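Local coordinates for At5g01750 protein (Arabidopsis thaliana, PDB 1ZXU) that is of unknown function but might be related to the phospholipid scramblase and tubby-like superfamily of membrane-tethered transcription factors, at residues Tyr36-Arg44 and Phe54-Leu64. Residues are numbered along the deposited sequence; the frame is centred on the assembly and turned at random.
Sequences YPIDMAIVR and FVITDVNGNLL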
ATOM      1  N   TYR A  36      13.336  -7.175 -10.061  1.00 30.11           N
ATOM      2  CA  TYR A  36      12.670  -8.470 -10.202  1.00 29.55           C
ATOM      3  C   TYR A  36      11.301  -8.339  -9.501  1.00 26.02           C
ATOM      4  O   TYR A  36      11.130  -7.447  -8.653  1.00 22.77           O
ATOM      5  CB  TYR A  36      13.489  -9.591  -9.544  1.00 30.81           C
ATOM      6  CG  TYR A  36      14.181  -9.090  -8.308  1.00 32.93           C
ATOM      7  CD1 TYR A  36      13.534  -9.100  -7.064  1.00 35.97           C
ATOM      8  CD2 TYR A  36      15.487  -8.585  -8.381  1.00 37.10           C
ATOM      9  CE1 TYR A  36      14.153  -8.592  -5.932  1.00 36.79           C
ATOM     10  CE2 TYR A  36      16.121  -8.087  -7.251  1.00 40.13           C
ATOM     11  CZ  TYR A  36      15.450  -8.083  -6.042  1.00 36.20           C
ATOM     12  OH  TYR A  36      16.076  -7.591  -4.918  1.00 40.10           O
ATOM     13  N   PRO A  37      10.357  -9.214  -9.857  1.00 27.09           N
ATOM     14  CA  PRO A  37       9.114  -9.295  -9.054  1.00 25.51           C
ATOM     15  C   PRO A  37       9.363  -9.707  -7.619  1.00 24.86           C
ATOM     16  O   PRO A  37      10.247 -10.522  -7.318  1.00 25.04           O
ATOM     17  CB  PRO A  37       8.270 -10.324  -9.807  1.00 24.06           C
ATOM     18  CG  PRO A  37       8.847 -10.286 -11.251  1.00 31.18           C
ATOM     19  CD  PRO A  37      10.324 -10.141 -11.004  1.00 27.32           C
ATOM     20  N   ILE A  38       8.564  -9.151  -6.711  1.00 20.71           N
ATOM     21  CA  ILE A  38       8.613  -9.436  -5.284  1.00 21.18           C
ATOM     22  C   ILE A  38       7.201  -9.838  -4.874  1.00 20.89           C
ATOM     23  O   ILE A  38       6.250  -9.159  -5.296  1.00 22.93           O
ATOM     24  CB  ILE A  38       8.946  -8.141  -4.528  1.00 23.44           C
ATOM     25  CG1 ILE A  38      10.424  -7.800  -4.718  1.00 29.71           C
ATOM     26  CG2 ILE A  38       8.600  -8.259  -3.015  1.00 27.45           C
ATOM     27  CD1 ILE A  38      10.802  -6.463  -4.073  1.00 38.32           C
ATOM     28  N   ASP A  39       7.053 -10.904  -4.087  1.00 18.91           N
ATOM     29  CA  ASP A  39       5.736 -11.324  -3.567  1.00 17.46           C
ATOM     30  C   ASP A  39       5.701 -10.897  -2.122  1.00 19.87           C
ATOM     31  O   ASP A  39       6.660 -11.150  -1.402  1.00 22.90           O
ATOM     32  CB  ASP A  39       5.538 -12.813  -3.619  1.00 17.72           C
ATOM     33  CG  ASP A  39       5.073 -13.292  -4.994  1.00 32.28           C
ATOM     34  OD1 ASP A  39       5.118 -12.514  -5.958  1.00 25.16           O
ATOM     35  OD2 ASP A  39       4.655 -14.453  -5.112  1.00 46.39           O
HETATM   36  N   MSE A  40       4.652 -10.189  -1.737  1.00 14.31           N
HETATM   37  CA  MSE A  40       4.529  -9.760  -0.327  1.00 13.57           C
HETATM   38  C   MSE A  40       3.363 -10.436   0.315  1.00 13.93           C
HETATM   39  O   MSE A  40       2.396 -10.839  -0.368  1.00 14.84           O
HETATM   40  CB  MSE A  40       4.339  -8.242  -0.229  1.00 14.03           C
HETATM   41  CG  MSE A  40       5.361  -7.441  -0.996  1.00 16.77           C
HETATM   42 SE   MSE A  40       5.193  -5.526  -0.712  1.00 16.38          SE
HETATM   43  CE  MSE A  40       3.299  -5.471  -0.894  1.00 12.70           C
ATOM     44  N   ALA A  41       3.398 -10.588   1.651  1.00 13.03           N
ATOM     45  CA  ALA A  41       2.290 -11.243   2.324  1.00 12.32           C
ATOM     46  C   ALA A  41       2.135 -10.631   3.713  1.00 13.30           C
ATOM     47  O   ALA A  41       3.085  -9.991   4.199  1.00 14.95           O
ATOM     48  CB  ALA A  41       2.605 -12.748   2.461  1.00 18.64           C
ATOM     49  N   ILE A  42       0.966 -10.813   4.334  1.00 12.80           N
ATOM     50  CA  ILE A  42       0.660 -10.305   5.682  1.00 12.08           C
ATOM     51  C   ILE A  42       0.852 -11.431   6.705  1.00 15.58           C
ATOM     52  O   ILE A  42       0.414 -12.594   6.511  1.00 15.14           O
ATOM     53  CB  ILE A  42      -0.814  -9.794   5.773  1.00 12.06           C
ATOM     54  CG1 ILE A  42      -0.957  -8.474   5.001  1.00 13.00           C
ATOM     55  CG2 ILE A  42      -1.283  -9.604   7.243  1.00 14.82           C
ATOM     56  CD1 ILE A  42      -2.397  -7.933   4.918  1.00 13.39           C
ATOM     57  N   VAL A  43       1.565 -11.087   7.772  1.00 13.64           N
ATOM     58  CA  VAL A  43       1.692 -11.973   8.940  1.00 14.99           C
ATOM     59  C   VAL A  43       1.125 -11.224  10.158  1.00 16.40           C
ATOM     60  O   VAL A  43       1.495 -10.056  10.436  1.00 16.19           O
ATOM     61  CB  VAL A  43       3.164 -12.333   9.229  1.00 15.29           C
ATOM     62  CG1 VAL A  43       3.247 -13.218  10.497  1.00 21.74           C
ATOM     63  CG2 VAL A  43       3.837 -13.041   8.030  1.00 17.14           C
ATOM     64  N   ARG A  44       0.211 -11.894  10.871  1.00 16.67           N
ATOM     65  CA  ARG A  44      -0.468 -11.295  12.033  1.00 20.41           C
ATOM     66  C   ARG A  44      -0.152 -12.048  13.305  1.00 23.10           C
ATOM     67  O   ARG A  44       0.167 -13.227  13.243  1.00 23.54           O
ATOM     68  CB  ARG A  44      -1.954 -11.410  11.851  1.00 20.59           C
ATOM     69  CG  ARG A  44      -2.489 -10.549  10.726  1.00 24.99           C
ATOM     70  CD  ARG A  44      -3.946 -10.915  10.433  1.00 25.87           C
ATOM     71  NE  ARG A  44      -4.362 -10.468   9.098  1.00 19.34           N
ATOM     72  CZ  ARG A  44      -4.753  -9.226   8.778  1.00 21.36           C
ATOM     73  NH1 ARG A  44      -4.796  -8.261   9.708  1.00 26.74           N
ATOM     74  NH2 ARG A  44      -5.107  -8.949   7.542  1.00 21.05           N
ATOM     75  N   PHE A  54       0.162  -5.444  12.086  1.00 16.62           N
ATOM     76  CA  PHE A  54       0.606  -6.668  11.425  1.00 15.98           C
ATOM     77  C   PHE A  54       1.901  -6.349  10.697  1.00 14.86           C
ATOM     78  O   PHE A  54       2.352  -5.226  10.775  1.00 15.11           O
ATOM     79  CB  PHE A  54      -0.464  -7.273  10.479  1.00 15.19           C
ATOM     80  CG  PHE A  54      -0.983  -6.332   9.420  1.00 14.90           C
ATOM     81  CD1 PHE A  54      -0.295  -6.176   8.202  1.00 14.64           C
ATOM     82  CD2 PHE A  54      -2.187  -5.640   9.627  1.00 13.99           C
ATOM     83  CE1 PHE A  54      -0.821  -5.331   7.194  1.00 16.80           C
ATOM     84  CE2 PHE A  54      -2.705  -4.814   8.612  1.00 16.63           C
ATOM     85  CZ  PHE A  54      -2.033  -4.656   7.443  1.00 16.43           C
ATOM     86  N   VAL A  55       2.529  -7.351  10.110  1.00 12.24           N
ATOM     87  CA  VAL A  55       3.777  -7.160   9.379  1.00 13.08           C
ATOM     88  C   VAL A  55       3.588  -7.583   7.932  1.00 15.04           C
ATOM     89  O   VAL A  55       2.775  -8.477   7.635  1.00 15.69           O
ATOM     90  CB  VAL A  55       4.886  -7.960  10.017  1.00 15.09           C
ATOM     91  CG1 VAL A  55       6.127  -7.941   9.178  1.00 23.11           C
ATOM     92  CG2 VAL A  55       5.246  -7.283  11.397  1.00 17.26           C
ATOM     93  N   ILE A  56       4.327  -6.947   7.022  1.00 12.97           N
ATOM     94  CA  ILE A  56       4.259  -7.392   5.607  1.00 10.96           C
ATOM     95  C   ILE A  56       5.639  -7.966   5.330  1.00 13.30           C
ATOM     96  O   ILE A  56       6.640  -7.290   5.582  1.00 14.18           O
ATOM     97  CB  ILE A  56       3.954  -6.197   4.704  1.00 12.76           C
ATOM     98  CG1 ILE A  56       2.489  -5.745   4.919  1.00 13.99           C
ATOM     99  CG2 ILE A  56       4.233  -6.602   3.237  1.00 15.37           C
ATOM    100  CD1 ILE A  56       2.161  -4.403   4.272  1.00 15.32           C
ATOM    101  N   THR A  57       5.699  -9.190   4.810  1.00 13.10           N
ATOM    102  CA  THR A  57       7.008  -9.882   4.611  1.00 14.70           C
ATOM    103  C   THR A  57       7.139 -10.210   3.139  1.00 15.86           C
ATOM    104  O   THR A  57       6.144 -10.143   2.408  1.00 16.05           O
ATOM    105  CB  THR A  57       7.119 -11.213   5.440  1.00 15.02           C
ATOM    106  OG1 THR A  57       6.152 -12.165   4.987  1.00 21.26           O
ATOM    107  CG2 THR A  57       6.947 -10.950   6.945  1.00 15.78           C
ATOM    108  N   ASP A  58       8.343 -10.553   2.696  1.00 13.36           N
ATOM    109  CA  ASP A  58       8.462 -11.231   1.435  1.00 17.81           C
ATOM    110  C   ASP A  58       8.079 -12.723   1.592  1.00 20.50           C
ATOM    111  O   ASP A  58       7.692 -13.171   2.693  1.00 19.34           O
ATOM    112  CB  ASP A  58       9.856 -11.025   0.829  1.00 18.16           C
ATOM    113  CG  ASP A  58      10.939 -11.797   1.541  1.00 19.55           C
ATOM    114  OD1 ASP A  58      10.658 -12.696   2.396  1.00 17.24           O
ATOM    115  OD2 ASP A  58      12.110 -11.531   1.191  1.00 20.94           O
ATOM    116  N   VAL A  59       8.194 -13.482   0.503  1.00 23.93           N
ATOM    117  CA  VAL A  59       7.828 -14.924   0.505  1.00 26.59           C
ATOM    118  C   VAL A  59       8.563 -15.782   1.514  1.00 26.08           C
ATOM    119  O   VAL A  59       8.022 -16.791   2.023  1.00 27.69           O
ATOM    120  CB  VAL A  59       8.009 -15.624  -0.883  1.00 27.46           C
ATOM    121  CG1 VAL A  59       6.769 -15.443  -1.756  1.00 38.94           C
ATOM    122  CG2 VAL A  59       9.375 -15.272  -1.594  1.00 32.29           C
ATOM    123  N   ASN A  60       9.781 -15.371   1.810  1.00 23.12           N
ATOM    124  CA  ASN A  60      10.689 -16.116   2.668  1.00 24.12           C
ATOM    125  C   ASN A  60      10.597 -15.664   4.123  1.00 22.89           C
ATOM    126  O   ASN A  60      11.421 -16.053   4.958  1.00 26.90           O
ATOM    127  CB  ASN A  60      12.118 -15.935   2.121  1.00 23.02           C
ATOM    128  CG  ASN A  60      12.288 -16.556   0.718  1.00 22.92           C
ATOM    129  OD1 ASN A  60      12.816 -15.936  -0.182  1.00 30.69           O
ATOM    130  ND2 ASN A  60      11.747 -17.721   0.538  1.00 27.10           N
ATOM    131  N   GLY A  61       9.649 -14.792   4.431  1.00 18.97           N
ATOM    132  CA  GLY A  61       9.444 -14.329   5.789  1.00 18.05           C
ATOM    133  C   GLY A  61      10.267 -13.129   6.237  1.00 16.32           C
ATOM    134  O   GLY A  61      10.170 -12.700   7.382  1.00 17.67           O
ATOM    135  N   ASN A  62      11.022 -12.533   5.309  1.00 14.91           N
ATOM    136  CA  ASN A  62      11.804 -11.347   5.620  1.00 13.39           C
ATOM    137  C   ASN A  62      10.916 -10.140   5.778  1.00 14.64           C
ATOM    138  O   ASN A  62      10.126  -9.838   4.883  1.00 13.42           O
ATOM    139  CB  ASN A  62      12.867 -11.080   4.527  1.00 15.10           C
ATOM    140  CG  ASN A  62      13.848 -12.258   4.382  1.00 13.25           C
ATOM    141  OD1 ASN A  62      14.399 -12.709   5.391  1.00 18.47           O
ATOM    142  ND2 ASN A  62      13.961 -12.823   3.184  1.00 19.34           N
ATOM    143  N   LEU A  63      11.052  -9.410   6.888  1.00 14.26           N
ATOM    144  CA  LEU A  63      10.204  -8.209   7.113  1.00 14.14           C
ATOM    145  C   LEU A  63      10.483  -7.156   6.067  1.00 15.21           C
ATOM    146  O   LEU A  63      11.650  -6.789   5.822  1.00 15.15           O
ATOM    147  CB  LEU A  63      10.485  -7.649   8.510  1.00 14.35           C
ATOM    148  CG  LEU A  63       9.614  -6.474   8.906  1.00 18.96           C
ATOM    149  CD1 LEU A  63       9.498  -6.556  10.402  1.00 34.89           C
ATOM    150  CD2 LEU A  63      10.255  -5.159   8.512  1.00 23.02           C
ATOM    151  N   LEU A  64       9.410  -6.678   5.434  1.00 13.46           N
ATOM    152  CA  LEU A  64       9.489  -5.512   4.569  1.00 14.69           C
ATOM    153  C   LEU A  64       8.962  -4.299   5.327  1.00 13.72           C
ATOM    154  O   LEU A  64       9.646  -3.229   5.320  1.00 15.16           O
ATOM    155  CB  LEU A  64       8.683  -5.694   3.271  1.00 14.26           C
ATOM    156  CG  LEU A  64       9.150  -6.889   2.444  1.00 16.81           C
ATOM    157  CD1 LEU A  64       8.155  -7.107   1.253  1.00 16.67           C
ATOM    158  CD2 LEU A  64      10.548  -6.719   1.914  1.00 19.88           C
TER
HETATM  159  O   HOH W   1       9.221 -12.151  -2.414  1.00 28.36           O
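The first hairpin of the tubby-like beta barrel joins Ala41 and Val43 of strand 38-43 to Thr57 and Val55 of strand 54-58, and shows how an antiparallel pair separates inward from outward side chains. Four backbone hydrogen bonds tie the two hydrogen-bonded pairs; Val55 N to Val43 O is nearly straight, at 174°. On the inner face, Ile42 and Ile56 form the intervening non-hydrogen-bonded pair, and Ile42 runs obliquely past the Phe54 ring, its CG2 lying 3.7 Å from CD1 of Phe54. The Phe54 ring is also approached by Arg44, whose chain lies alongside it in the same direction; the guanidinium is tilted 54° to the ring in an off-centre cation-pi contact, CZ 5.0 Å from the centroid. Selenomethionine Met40 crosses Leu64 at about a right angle, CG 3.6 Å from CD1. The outer face carries Val43 and Thr57, which meet through their CG2 atoms at 3.9 Å. With chi1 at 64°, Thr57 OG1 sits between backbone N and carbonyl carbon and bonds Asp58 O, which Gly61 N reaches from the opposite face in the type I turn. Beyond this pair, strand 187-191 bonds the other edge of strand 38-43, strand 63-68 continues the sheet past strand 54-58, Arg44 makes salt bridges to Asp185 and Asp208, and Ile42 and Ile56 rest against helix 197-211 inside the barrel.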